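Local coordinates for putative ubiquinone biosynthesis protein (Nostoc punctiforme, PDB 3MSQ) that probably takes part in ubiquinone biosynthesis as a member of the Coq4 family, though its precise biochemical role is not established, at residues Tyr8-Gly13 / Asp44-Ala49; Leu15-Phe20 / Phe37-Ala42; Tyr106-Val111 / Leu118-Arg123. One frame throughout, in Å; residues are numbered along the deposited sequence.

Contact 1: Tyr8-Gly13 / Asp44-Ala49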
loop_
_atom_site.group_PDB
_atom_site.type_symbol
_atom_site.label_atom_id
_atom_site.label_comp_id
_atom_site.label_asym_id
_atom_site.label_seq_id
_atom_site.Cartn_x
_atom_site.Cartn_y
_atom_site.Cartn_z
ATOM N N TYR A 8 -19.265 -9.090 4.490
ATOM C CA TYR A 8 -18.499 -7.845 4.690
ATOM C C TYR A 8 -17.223 -7.800 3.861
ATOM O O TYR A 8 -16.531 -8.816 3.777
ATOM C CB TYR A 8 -18.066 -7.724 6.163
ATOM C CG TYR A 8 -19.181 -7.812 7.176
ATOM C CD1 TYR A 8 -19.976 -6.704 7.468
ATOM C CD2 TYR A 8 -19.417 -8.988 7.879
ATOM C CE1 TYR A 8 -20.988 -6.768 8.428
ATOM C CE2 TYR A 8 -20.428 -9.065 8.840
ATOM C CZ TYR A 8 -21.207 -7.951 9.116
ATOM O OH TYR A 8 -22.186 -8.019 10.078
ATOM N N ASN A 9 -16.844 -6.616 3.336
ATOM C CA ASN A 9 -15.573 -6.488 2.607
ATOM C C ASN A 9 -14.501 -5.861 3.486
ATOM O O ASN A 9 -14.369 -4.638 3.538
ATOM C CB ASN A 9 -15.709 -5.764 1.253
ATOM C CG ASN A 9 -14.538 -6.002 0.311
ATOM O OD1 ASN A 9 -13.373 -6.085 0.712
ATOM N ND2 ASN A 9 -14.815 -6.100 -0.979
ATOM N N ASN A 10 -13.745 -6.717 4.185
ATOM C CA ASN A 10 -12.668 -6.308 5.092
ATOM C C ASN A 10 -11.432 -5.868 4.338
ATOM O O ASN A 10 -10.759 -4.958 4.793
ATOM C CB ASN A 10 -12.342 -7.413 6.098
ATOM C CG ASN A 10 -13.506 -7.793 6.973
ATOM O OD1 ASN A 10 -14.131 -6.958 7.631
ATOM N ND2 ASN A 10 -13.798 -9.079 7.037
ATOM N N ASP A 11 -11.148 -6.477 3.170
ATOM C CA ASP A 11 -10.002 -6.127 2.320
ATOM C C ASP A 11 -10.027 -4.665 1.902
ATOM O O ASP A 11 -8.970 -4.040 1.827
ATOM C CB ASP A 11 -9.900 -7.046 1.099
ATOM C CG ASP A 11 -9.631 -8.495 1.461
ATOM O OD1 ASP A 11 -8.604 -8.760 2.140
ATOM O OD2 ASP A 11 -10.464 -9.368 1.090
ATOM N N LYS A 12 -11.234 -4.100 1.705
ATOM C CA LYS A 12 -11.414 -2.685 1.373
ATOM C C LYS A 12 -11.080 -1.777 2.579
ATOM O O LYS A 12 -10.634 -0.643 2.395
ATOM C CB LYS A 12 -12.797 -2.420 0.782
ATOM C CG LYS A 12 -12.918 -2.921 -0.654
ATOM C CD LYS A 12 -14.096 -2.298 -1.388
ATOM C CE LYS A 12 -14.395 -2.996 -2.691
ATOM N NZ LYS A 12 -13.341 -2.786 -3.720
ATOM N N GLY A 13 -11.228 -2.317 3.784
ATOM C CA GLY A 13 -10.838 -1.637 5.006
ATOM C C GLY A 13 -9.332 -1.502 5.050
ATOM O O GLY A 13 -8.819 -0.418 5.331
ATOM N N ASP A 44 -17.078 1.464 7.116
ATOM C CA ASP A 44 -18.493 1.107 7.303
ATOM C C ASP A 44 -18.871 -0.263 6.732
ATOM O O ASP A 44 -19.812 -0.907 7.209
ATOM C CB ASP A 44 -19.401 2.174 6.674
ATOM C CG ASP A 44 -19.316 3.582 7.261
ATOM O OD1 ASP A 44 -18.715 3.750 8.379
ATOM O OD2 ASP A 44 -19.877 4.509 6.635
ATOM N N GLN A 45 -18.144 -0.687 5.696
ATOM C CA GLN A 45 -18.347 -1.955 4.987
ATOM C C GLN A 45 -17.729 -3.165 5.722
ATOM O O GLN A 45 -18.048 -4.308 5.380
ATOM C CB GLN A 45 -17.791 -1.842 3.556
ATOM C CG GLN A 45 -16.262 -1.641 3.475
ATOM C CD GLN A 45 -15.801 -1.143 2.122
ATOM O OE1 GLN A 45 -16.216 -1.634 1.064
ATOM N NE2 GLN A 45 -14.892 -0.174 2.126
ATOM N N THR A 46 -16.831 -2.909 6.698
ATOM C CA THR A 46 -16.148 -3.949 7.472
ATOM C C THR A 46 -17.058 -4.609 8.526
ATOM O O THR A 46 -18.112 -4.076 8.869
ATOM C CB THR A 46 -14.867 -3.399 8.129
ATOM O OG1 THR A 46 -15.250 -2.504 9.164
ATOM C CG2 THR A 46 -13.936 -2.699 7.145
ATOM N N GLN A 47 -16.621 -5.755 9.048
ATOM C CA GLN A 47 -17.300 -6.505 10.091
ATOM C C GLN A 47 -17.211 -5.788 11.450
ATOM O O GLN A 47 -18.157 -5.865 12.236
ATOM C CB GLN A 47 -16.702 -7.908 10.186
ATOM C CG GLN A 47 -17.537 -8.853 11.028
ATOM C CD GLN A 47 -16.857 -10.152 11.322
ATOM O OE1 GLN A 47 -16.035 -10.653 10.550
ATOM N NE2 GLN A 47 -17.233 -10.750 12.435
HETATM N N MSE A 48 -16.080 -5.115 11.727
HETATM C CA MSE A 48 -15.835 -4.373 12.970
HETATM C C MSE A 48 -16.840 -3.244 13.117
HETATM O O MSE A 48 -17.227 -2.949 14.239
HETATM C CB MSE A 48 -14.364 -3.864 13.048
HETATM C CG MSE A 48 -14.061 -2.878 14.224
HETATM SE SE MSE A 48 -13.267 -3.571 15.920
HETATM C CE MSE A 48 -13.338 -1.975 17.053
ATOM N N ALA A 49 -17.300 -2.653 12.001
ATOM C CA ALA A 49 -18.308 -1.583 12.003
ATOM C C ALA A 49 -19.597 -2.099 12.649
ATOM O O ALA A 49 -20.072 -1.505 13.619
ATOM C CB ALA A 49 -18.572 -1.094 10.576
#

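Contact 2: Leu15-Phe20 / Phe37-Ala42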
loop_
_atom_site.group_PDB
_atom_site.type_symbol
_atom_site.label_atom_id
_atom_site.label_comp_id
_atom_site.label_asym_id
_atom_site.label_seq_id
_atom_site.Cartn_x
_atom_site.Cartn_y
_atom_site.Cartn_z
ATOM N N LEU A 15 -7.314 -1.606 2.416
ATOM C CA LEU A 15 -6.978 -0.705 1.321
ATOM C C LEU A 15 -7.140 0.746 1.756
ATOM O O LEU A 15 -6.299 1.586 1.418
ATOM C CB LEU A 15 -7.828 -1.007 0.071
ATOM C CG LEU A 15 -7.411 -2.268 -0.723
ATOM C CD1 LEU A 15 -8.478 -2.688 -1.683
ATOM C CD2 LEU A 15 -6.095 -2.059 -1.473
ATOM N N ALA A 16 -8.184 1.027 2.564
ATOM C CA ALA A 16 -8.477 2.361 3.096
ATOM C C ALA A 16 -7.391 2.833 4.076
ATOM O O ALA A 16 -7.052 4.027 4.097
ATOM C CB ALA A 16 -9.826 2.354 3.771
ATOM N N TYR A 17 -6.856 1.889 4.885
ATOM C CA TYR A 17 -5.819 2.139 5.877
ATOM C C TYR A 17 -4.502 2.421 5.160
ATOM O O TYR A 17 -3.795 3.367 5.526
ATOM C CB TYR A 17 -5.731 0.945 6.845
ATOM C CG TYR A 17 -4.657 1.034 7.904
ATOM C CD1 TYR A 17 -4.700 2.015 8.892
ATOM C CD2 TYR A 17 -3.646 0.083 7.978
ATOM C CE1 TYR A 17 -3.720 2.085 9.889
ATOM C CE2 TYR A 17 -2.665 0.143 8.967
ATOM C CZ TYR A 17 -2.700 1.151 9.915
ATOM O OH TYR A 17 -1.723 1.203 10.881
ATOM N N ILE A 18 -4.189 1.620 4.118
ATOM C CA ILE A 18 -2.987 1.794 3.288
ATOM C C ILE A 18 -3.040 3.177 2.595
ATOM O O ILE A 18 -2.047 3.904 2.595
ATOM C CB ILE A 18 -2.830 0.605 2.294
ATOM C CG1 ILE A 18 -2.347 -0.671 3.040
ATOM C CG2 ILE A 18 -1.903 0.967 1.119
ATOM C CD1 ILE A 18 -2.462 -1.974 2.290
ATOM N N GLN A 19 -4.227 3.551 2.078
ATOM C CA GLN A 19 -4.499 4.844 1.445
ATOM C C GLN A 19 -4.190 5.964 2.461
ATOM O O GLN A 19 -3.397 6.870 2.159
ATOM C CB GLN A 19 -5.966 4.907 0.977
ATOM C CG GLN A 19 -6.372 6.236 0.342
ATOM C CD GLN A 19 -7.883 6.406 0.227
ATOM O OE1 GLN A 19 -8.686 5.448 0.196
ATOM N NE2 GLN A 19 -8.310 7.650 0.104
ATOM N N PHE A 20 -4.765 5.837 3.691
ATOM C CA PHE A 20 -4.601 6.778 4.779
ATOM C C PHE A 20 -3.125 6.956 5.190
ATOM O O PHE A 20 -2.649 8.096 5.271
ATOM C CB PHE A 20 -5.487 6.374 5.965
ATOM C CG PHE A 20 -5.669 7.460 7.003
ATOM C CD1 PHE A 20 -6.263 8.669 6.673
ATOM C CD2 PHE A 20 -5.244 7.269 8.315
ATOM C CE1 PHE A 20 -6.384 9.687 7.625
ATOM C CE2 PHE A 20 -5.412 8.276 9.281
ATOM C CZ PHE A 20 -5.953 9.486 8.924
ATOM N N PHE A 37 -12.485 11.545 7.292
ATOM C CA PHE A 37 -13.867 11.263 6.945
ATOM C C PHE A 37 -13.961 10.205 5.850
ATOM O O PHE A 37 -14.749 9.274 6.006
ATOM C CB PHE A 37 -14.624 12.538 6.552
ATOM C CG PHE A 37 -14.756 13.584 7.641
ATOM C CD1 PHE A 37 -14.940 13.213 8.971
ATOM C CD2 PHE A 37 -14.735 14.938 7.331
ATOM C CE1 PHE A 37 -15.061 14.180 9.975
ATOM C CE2 PHE A 37 -14.880 15.905 8.329
ATOM C CZ PHE A 37 -15.048 15.519 9.645
ATOM N N ASP A 38 -13.132 10.312 4.784
ATOM C CA ASP A 38 -13.077 9.353 3.676
ATOM C C ASP A 38 -12.712 7.970 4.197
ATOM O O ASP A 38 -13.285 6.976 3.733
ATOM C CB ASP A 38 -12.036 9.783 2.610
ATOM C CG ASP A 38 -12.326 11.044 1.811
ATOM O OD1 ASP A 38 -13.487 11.523 1.841
ATOM O OD2 ASP A 38 -11.395 11.542 1.136
ATOM N N PHE A 39 -11.768 7.913 5.156
ATOM C CA PHE A 39 -11.291 6.679 5.783
ATOM C C PHE A 39 -12.399 6.039 6.626
ATOM O O PHE A 39 -12.700 4.850 6.455
ATOM C CB PHE A 39 -10.035 6.952 6.630
ATOM C CG PHE A 39 -9.369 5.762 7.289
ATOM C CD1 PHE A 39 -9.547 4.471 6.794
ATOM C CD2 PHE A 39 -8.518 5.937 8.368
ATOM C CE1 PHE A 39 -8.940 3.381 7.407
ATOM C CE2 PHE A 39 -7.907 4.847 8.976
ATOM C CZ PHE A 39 -8.117 3.577 8.490
ATOM N N GLU A 40 -13.008 6.847 7.522
ATOM C CA GLU A 40 -14.113 6.481 8.402
ATOM C C GLU A 40 -15.210 5.803 7.599
ATOM O O GLU A 40 -15.704 4.754 8.005
ATOM C CB GLU A 40 -14.669 7.763 9.025
ATOM C CG GLU A 40 -14.627 7.805 10.535
ATOM C CD GLU A 40 -15.558 8.858 11.095
ATOM O OE1 GLU A 40 -15.181 10.055 11.110
ATOM O OE2 GLU A 40 -16.690 8.481 11.472
ATOM N N ASP A 41 -15.567 6.406 6.447
ATOM C CA ASP A 41 -16.584 5.939 5.497
ATOM C C ASP A 41 -16.236 4.560 4.920
ATOM O O ASP A 41 -17.111 3.700 4.778
ATOM C CB ASP A 41 -16.776 6.968 4.351
ATOM C CG ASP A 41 -17.386 8.319 4.725
ATOM O OD1 ASP A 41 -17.794 8.493 5.908
ATOM O OD2 ASP A 41 -17.433 9.211 3.847
ATOM N N ALA A 42 -14.950 4.353 4.592
ATOM C CA ALA A 42 -14.462 3.099 4.023
ATOM C C ALA A 42 -14.512 1.936 5.026
ATOM O O ALA A 42 -14.510 0.772 4.615
ATOM C CB ALA A 42 -13.066 3.289 3.496
#

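Contact 3: Tyr106-Val111 / Leu118-Arg123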
loop_
_atom_site.group_PDB
_atom_site.type_symbol
_atom_site.label_atom_id
_atom_site.label_comp_id
_atom_site.label_asym_id
_atom_site.label_seq_id
_atom_site.Cartn_x
_atom_site.Cartn_y
_atom_site.Cartn_z
ATOM N N TYR A 106 -18.201 19.800 9.999
ATOM C CA TYR A 106 -17.828 18.436 9.581
ATOM C C TYR A 106 -18.647 17.968 8.358
ATOM O O TYR A 106 -19.540 18.693 7.894
ATOM C CB TYR A 106 -17.989 17.452 10.769
ATOM C CG TYR A 106 -19.403 17.354 11.314
ATOM C CD1 TYR A 106 -20.314 16.439 10.787
ATOM C CD2 TYR A 106 -19.828 18.165 12.365
ATOM C CE1 TYR A 106 -21.616 16.352 11.274
ATOM C CE2 TYR A 106 -21.131 18.086 12.858
ATOM C CZ TYR A 106 -22.018 17.171 12.314
ATOM O OH TYR A 106 -23.294 17.069 12.805
ATOM N N LYS A 107 -18.353 16.742 7.865
ATOM C CA LYS A 107 -19.025 16.108 6.721
ATOM C C LYS A 107 -20.336 15.442 7.167
ATOM O O LYS A 107 -20.305 14.469 7.927
ATOM C CB LYS A 107 -18.081 15.067 6.071
ATOM C CG LYS A 107 -18.156 14.953 4.549
ATOM C CD LYS A 107 -17.159 13.906 4.064
ATOM C CE LYS A 107 -17.101 13.772 2.561
ATOM N NZ LYS A 107 -16.177 12.679 2.152
ATOM N N LYS A 108 -21.483 15.978 6.713
ATOM C CA LYS A 108 -22.813 15.449 7.049
ATOM C C LYS A 108 -23.257 14.333 6.085
ATOM O O LYS A 108 -23.059 14.434 4.877
ATOM C CB LYS A 108 -23.869 16.564 7.148
ATOM C CG LYS A 108 -23.803 17.358 8.439
ATOM C CD LYS A 108 -25.030 18.248 8.605
ATOM C CE LYS A 108 -25.203 18.769 10.018
ATOM N NZ LYS A 108 -25.758 17.734 10.940
ATOM N N VAL A 109 -23.850 13.270 6.642
ATOM C CA VAL A 109 -24.335 12.058 5.963
ATOM C C VAL A 109 -25.812 11.814 6.390
ATOM O O VAL A 109 -26.160 12.072 7.552
ATOM C CB VAL A 109 -23.385 10.879 6.364
ATOM C CG1 VAL A 109 -24.042 9.498 6.283
ATOM C CG2 VAL A 109 -22.099 10.916 5.568
ATOM N N PRO A 110 -26.696 11.317 5.494
ATOM C CA PRO A 110 -28.074 11.035 5.932
ATOM C C PRO A 110 -28.136 9.794 6.823
ATOM O O PRO A 110 -27.582 8.760 6.453
ATOM C CB PRO A 110 -28.836 10.856 4.620
ATOM C CG PRO A 110 -27.824 10.446 3.621
ATOM C CD PRO A 110 -26.488 10.953 4.074
ATOM N N VAL A 111 -28.746 9.920 8.035
ATOM C CA VAL A 111 -28.875 8.803 8.993
ATOM C C VAL A 111 -29.918 7.810 8.446
ATOM O O VAL A 111 -31.130 8.090 8.403
ATOM C CB VAL A 111 -29.122 9.253 10.455
ATOM C CG1 VAL A 111 -29.384 8.066 11.376
ATOM C CG2 VAL A 111 -27.955 10.065 10.967
ATOM N N LEU A 118 -24.173 6.095 14.246
ATOM C CA LEU A 118 -22.988 6.176 15.100
ATOM C C LEU A 118 -21.943 7.118 14.530
ATOM O O LEU A 118 -21.286 7.811 15.289
ATOM C CB LEU A 118 -22.401 4.780 15.323
ATOM C CG LEU A 118 -21.156 4.664 16.200
ATOM C CD1 LEU A 118 -21.399 5.186 17.596
ATOM C CD2 LEU A 118 -20.638 3.228 16.216
ATOM N N LYS A 119 -21.829 7.171 13.195
ATOM C CA LYS A 119 -20.907 8.054 12.488
ATOM C C LYS A 119 -21.293 9.500 12.780
ATOM O O LYS A 119 -20.430 10.288 13.163
ATOM C CB LYS A 119 -20.991 7.757 10.987
ATOM C CG LYS A 119 -19.805 8.229 10.172
ATOM C CD LYS A 119 -19.613 7.356 8.937
ATOM C CE LYS A 119 -20.446 7.813 7.813
ATOM N NZ LYS A 119 -20.108 7.082 6.587
HETATM N N MSE A 120 -22.604 9.826 12.654
HETATM C CA MSE A 120 -23.131 11.165 12.908
HETATM C C MSE A 120 -23.020 11.526 14.373
HETATM O O MSE A 120 -22.484 12.591 14.664
HETATM C CB MSE A 120 -24.548 11.349 12.353
HETATM C CG MSE A 120 -24.585 11.352 10.812
HETATM SE SE MSE A 120 -23.363 12.640 10.007
HETATM C CE MSE A 120 -24.510 14.227 10.462
ATOM N N LEU A 121 -23.392 10.610 15.295
ATOM C CA LEU A 121 -23.250 10.875 16.730
ATOM C C LEU A 121 -21.782 11.243 17.088
ATOM O O LEU A 121 -21.521 12.225 17.790
ATOM C CB LEU A 121 -23.751 9.685 17.564
ATOM C CG LEU A 121 -23.615 9.829 19.083
ATOM C CD1 LEU A 121 -24.494 10.915 19.604
ATOM C CD2 LEU A 121 -23.875 8.523 19.800
ATOM N N TRP A 122 -20.847 10.468 16.553
ATOM C CA TRP A 122 -19.414 10.610 16.727
ATOM C C TRP A 122 -18.928 11.992 16.239
ATOM O O TRP A 122 -18.295 12.718 17.004
ATOM C CB TRP A 122 -18.721 9.449 15.970
ATOM C CG TRP A 122 -17.248 9.588 15.773
ATOM C CD1 TRP A 122 -16.586 9.816 14.594
ATOM C CD2 TRP A 122 -16.249 9.487 16.791
ATOM N NE1 TRP A 122 -15.231 9.895 14.826
ATOM C CE2 TRP A 122 -14.994 9.680 16.167
ATOM C CE3 TRP A 122 -16.293 9.236 18.176
ATOM C CZ2 TRP A 122 -13.792 9.628 16.886
ATOM C CZ3 TRP A 122 -15.105 9.208 18.889
ATOM C CH2 TRP A 122 -13.873 9.394 18.247
ATOM N N ARG A 123 -19.255 12.349 14.976
ATOM C CA ARG A 123 -18.859 13.604 14.355
ATOM C C ARG A 123 -19.460 14.829 15.042
ATOM O O ARG A 123 -18.750 15.803 15.256
ATOM C CB ARG A 123 -19.169 13.582 12.862
ATOM C CG ARG A 123 -18.313 12.603 12.067
ATOM C CD ARG A 123 -18.635 12.617 10.575
ATOM N NE ARG A 123 -17.852 11.590 9.887
ATOM C CZ ARG A 123 -17.949 11.278 8.600
ATOM N NH1 ARG A 123 -18.808 11.916 7.817
ATOM N NH2 ARG A 123 -17.187 10.323 8.086
#

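Contact 1: Tyr8-Gly13 / Asp44-Ala49
Gln-45 reaches across to the turn at Asn-9 and Lys-12 with its side chain from CG outward. CB sets the chain off with CG between the backbone N and the carbonyl carbon (chi1 65°); CG then lies 3.5 Å from the carbonyl O of Asn-9, CD comes against Lys-12 CB, and OE1 ends 3.3 Å from Lys-12 CD, the two chains crossing at about a right angle. NE2 lies 3.4 Å from Lys-12 CB and hydrogen-bonds to Ala-42 O and to Gln-26 OE1 of a neighbouring subunit. Cut back to an alanine, this position would probably leave Lys-12 CB and CD without the amide beside them and Ala-42 O without this donor. On the other flank, the broad face of the Tyr-8 ring takes Gln-47 CA in a CH-pi contact, 3.8 Å from the centroid, while Gln-47 CG lies 3.6 Å from Tyr-8 CE2. Asn-9 N to Gln-45 O is a weak bond. Asn-9 OD1 accepts from Lys-12 N at 3.1 Å, capping the turn into helix 11-23. Asn-10 OD1 accepts from Gln-47 N at 3.1 Å, nearly straight (170°) and in the carbonyl plane, so a short amide ties the N-terminal segment to the start of helix 47-56.

Contact 2: Leu15-Phe20 / Phe37-Ala42
Ala-16 and Phe-20 meet Phe-39 and Ala-42 in an antiparallel alpha-hairpin, formed by helix 11-23 and helix 32-42, which follow each other in the chain. The local axes approach to 9.4 Å with their directions 167° apart, so the two segments run nearly antiparallel. Small residues suit the place where the helices meet closely: Ala-16 and Ala-42 put methyl group against methyl group.

Phe-39 contributes the largest share of the buried surface. Its CG lies anti to the backbone N (chi1 -177°), which sends the ring across to helix 11-23, with CD1 3.7 Å from Ala-16 CB and CE1 lying 3.6 Å from the backbone N of Tyr-17. Phe-20 comes to it as an offset stack, centroids 4.8 Å apart and planes inclined by 27°. Phe-20 CB also lies over the face of the Phe-39 ring, 4.1 Å from its centroid. A phenylalanine fits at position 39 because its flat ring can stack on Phe-20 with a face while its rim reaches Ala-16 and the backbone of Tyr-17.

Helix 156-172, all of it within a predicted transmembrane stretch, adds Ile-157 and Met-160 against Phe-39, and Phe-164 meets the Phe-20 ring. Tyr-17 lies side by side with Phe-39 and carries its hydroxyl on to Tyr-17 of a neighbouring subunit, to which it is hydrogen-bonded. Its ring offers Phe-39 an edge: Tyr-17 CD1 stands 3.8 Å from Phe-39 CZ.

Contact 3: Tyr106-Val111 / Leu118-Arg123
Met-120, a selenomethionine in this crystal, and Arg-123 form the close-packed side of the contact, where one face of helix 114-133 receives the extended loop 106-111. The chain of Met-120 is bent at chi2 (-53°) and chi3 (-75°), which folds its tip along the loop and lets successive atoms meet different residues. CG lies 3.6 Å from Val-111 CG2, SE packs 4.0 Å from Val-109 CB, and CE touches the edge of the Tyr-106 ring, near its plane, 3.7 Å from CE1. The residue type suits this place because an unbranched, bendable apolar chain can bring CG, SE and CE to one loop residue after another.

Arg-123 lies next to it. Its CB sits over a face of the Tyr-106 ring, 4.1 Å from the centroid, and the extended chain carries the guanidinium to the loop backbone. There NH1 gives a hydrogen bond to Lys-107 O of 3.0 Å and 148°; the acceptor lies near the guanidinium plane, while the donor stands above the carbonyl plane. Val-109 CG2 makes a longer contact within the interface, 4.2 Å from Lys-119 CE.

The outer side is looser. Lys-108 is exposed and points away overall, though its aliphatic chain brushes Met-120 CE; its NZ turns back to bond with Tyr-106 OH at 3.2 Å.

The positive groups are matched by acids of helix 32-42 and the turn after it: Lys-107 pairs with Asp-38, Arg-123 NH2 with Asp-41, and Lys-119 with both Asp-41 and Asp-44. With one arm on a loop carbonyl and another on a carboxylate, the guanidinium is probably fixed in its rotation, and acids and bases together probably form a charge-balanced network joining helix 114-133 to the N-terminal helices.

In the fold
From the N terminus, the chain passes through 8-13, which opens contact 1, and directly on into 15-20, which opens contact 2. It then turns back, and 37-42 closes contact 2 before 44-49 closes contact 1, so contact 2 is nested inside the larger loop. Together they tie helix 11-23 to helix 32-42 and to the start of helix 47-56. Contact 3 follows in series, a short local closure of the 106-111 loop onto helix 114-133. It is nevertheless joined to the first two in space: acids from the closing segments of contacts 1 and 2 reach the basic side chains of 118-123, linking the N-terminal helices to helix 114-133.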